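Local atomic coordinates of Myo-inositol-1-phosphate synthase-related protein (Thermotoga maritima MSB8, PDB entry 3CIN), a protein that belongs to the myo-inositol-1-phosphate synthase family, holds nicotinamide-adenine-dinucleotide beside a Rossmann-type parallel sheet, and assembles from four chains. Residues E39-P42 / A48-L51. Residues are numbered along the deposited sequence; the frame is centred on the assembly and turned at random.
Sequences EIEP and AREL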
loop_
_atom_site.group_PDB
_atom_site.type_symbol
_atom_site.label_atom_id
_atom_site.label_comp_id
_atom_site.label_asym_id
_atom_site.label_seq_id
_atom_site.Cartn_x
_atom_site.Cartn_y
_atom_site.Cartn_z
ATOM N N GLU A 39 -27.535 -7.585 20.728
ATOM C CA GLU A 39 -26.447 -6.791 21.222
ATOM C C GLU A 39 -25.695 -6.254 20.046
ATOM O O GLU A 39 -24.865 -5.374 20.218
ATOM C CB GLU A 39 -25.520 -7.608 22.116
ATOM C CG GLU A 39 -26.227 -8.163 23.344
ATOM C CD GLU A 39 -25.379 -9.166 24.106
ATOM O OE1 GLU A 39 -24.315 -8.770 24.636
ATOM O OE2 GLU A 39 -25.767 -10.349 24.171
ATOM N N ILE A 40 -25.939 -6.814 18.855
ATOM C CA ILE A 40 -25.287 -6.314 17.657
ATOM C C ILE A 40 -26.179 -6.441 16.441
ATOM O O ILE A 40 -27.057 -7.293 16.409
ATOM C CB ILE A 40 -23.976 -7.088 17.316
ATOM C CG1 ILE A 40 -24.246 -8.542 16.956
ATOM C CG2 ILE A 40 -22.931 -6.967 18.425
ATOM C CD1 ILE A 40 -22.981 -9.414 16.832
ATOM N N GLU A 41 -25.869 -5.668 15.404
ATOM C CA GLU A 41 -26.524 -5.813 14.116
ATOM C C GLU A 41 -25.819 -6.880 13.308
ATOM O O GLU A 41 -24.647 -7.130 13.534
ATOM C CB GLU A 41 -26.440 -4.495 13.332
ATOM C CG GLU A 41 -27.386 -3.400 13.819
ATOM C CD GLU A 41 -28.834 -3.852 13.732
ATOM O OE1 GLU A 41 -29.363 -3.899 12.608
ATOM O OE2 GLU A 41 -29.426 -4.199 14.771
ATOM N N PRO A 42 -26.525 -7.526 12.345
ATOM C CA PRO A 42 -25.918 -8.569 11.544
ATOM C C PRO A 42 -24.993 -8.117 10.412
ATOM O O PRO A 42 -25.045 -8.685 9.308
ATOM C CB PRO A 42 -27.120 -9.312 10.961
ATOM C CG PRO A 42 -28.224 -8.319 10.983
ATOM C CD PRO A 42 -27.943 -7.315 12.021
ATOM N N ALA A 48 -28.605 -11.102 6.116
ATOM C CA ALA A 48 -29.135 -10.429 7.310
ATOM C C ALA A 48 -30.490 -11.001 7.715
ATOM O O ALA A 48 -30.571 -12.199 7.948
ATOM C CB ALA A 48 -29.186 -8.968 7.096
ATOM N N ARG A 49 -31.512 -10.164 7.842
ATOM C CA ARG A 49 -32.834 -10.596 8.285
ATOM C C ARG A 49 -33.820 -10.815 7.142
ATOM O O ARG A 49 -35.044 -10.833 7.369
ATOM C CB ARG A 49 -33.392 -9.610 9.284
ATOM C CG ARG A 49 -32.590 -9.501 10.550
ATOM C CD ARG A 49 -33.365 -8.665 11.550
ATOM N NE ARG A 49 -32.414 -7.962 12.393
ATOM C CZ ARG A 49 -31.978 -8.400 13.566
ATOM N NH1 ARG A 49 -32.478 -9.513 14.121
ATOM N NH2 ARG A 49 -31.081 -7.662 14.225
ATOM N N GLU A 50 -33.308 -11.000 5.928
ATOM C CA GLU A 50 -34.172 -11.199 4.746
ATOM C C GLU A 50 -34.728 -12.615 4.627
ATOM O O GLU A 50 -35.669 -12.845 3.884
ATOM C CB GLU A 50 -33.426 -10.868 3.469
ATOM C CG GLU A 50 -32.998 -9.435 3.367
ATOM C CD GLU A 50 -32.445 -9.112 2.000
ATOM O OE1 GLU A 50 -33.288 -8.860 1.110
ATOM O OE2 GLU A 50 -31.194 -9.126 1.840
ATOM N N LEU A 51 -34.135 -13.567 5.339
ATOM C CA LEU A 51 -34.598 -14.963 5.237
ATOM C C LEU A 51 -35.713 -15.203 6.239
ATOM O O LEU A 51 -35.832 -14.478 7.226
ATOM C CB LEU A 51 -33.436 -15.933 5.436
ATOM C CG LEU A 51 -32.362 -15.860 4.357
ATOM C CD1 LEU A 51 -31.188 -16.789 4.720
ATOM C CD2 LEU A 51 -33.007 -16.180 2.973
#
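The guanidinium of Arg-49 meets Glu-41 at its edge, close to its own plane, and meets Pro-42 obliquely. One nitrogen, NH2, makes both contacts. Arg-49 NH2 stands 3.9 Å from Glu-41 OE2, a long salt bridge without a hydrogen bond, probably a loose electrostatic pairing; the carboxylate and guanidinium planes lie 39° apart. Arg-49 NH2 is also 3.9 Å from Pro-42 CD, so the charged end of the arginine brushes the ring carbon that is bonded to the proline nitrogen. Both acidic and basic side chains are exposed, and solvent probably screens much of their attraction.

The two side chains cross at about a right angle. Glu-41 bends back at chi2 (-60°), while Arg-49 runs nearly straight through chi2 (-171°) and turns only further out, which carries NH2 across to the 39-42 segment. Both segments belong to the long loop from helix 23-36 to strand 58-65, the return leg of the first beta-alpha-beta crossover of the Rossmann-type parallel sheet. Next to the charged pair the loop closes on carbon: CG of Pro-42 rests 4.1 Å from CB of Ala-48, where the backbones are nearest, with CA of Pro-42 and CA of Ala-48 5.6 Å apart.

Pro-42 is buried, packing also on Leu-35 of helix 23-36 and on Phe-55, which Arg-49 touches as well. The carbonyl O of Ala-48 accepts a hydrogen bond from Arg-341 NH2 in helix 328-348, and Ala-48 also packs on Asn-240 of the second subunit.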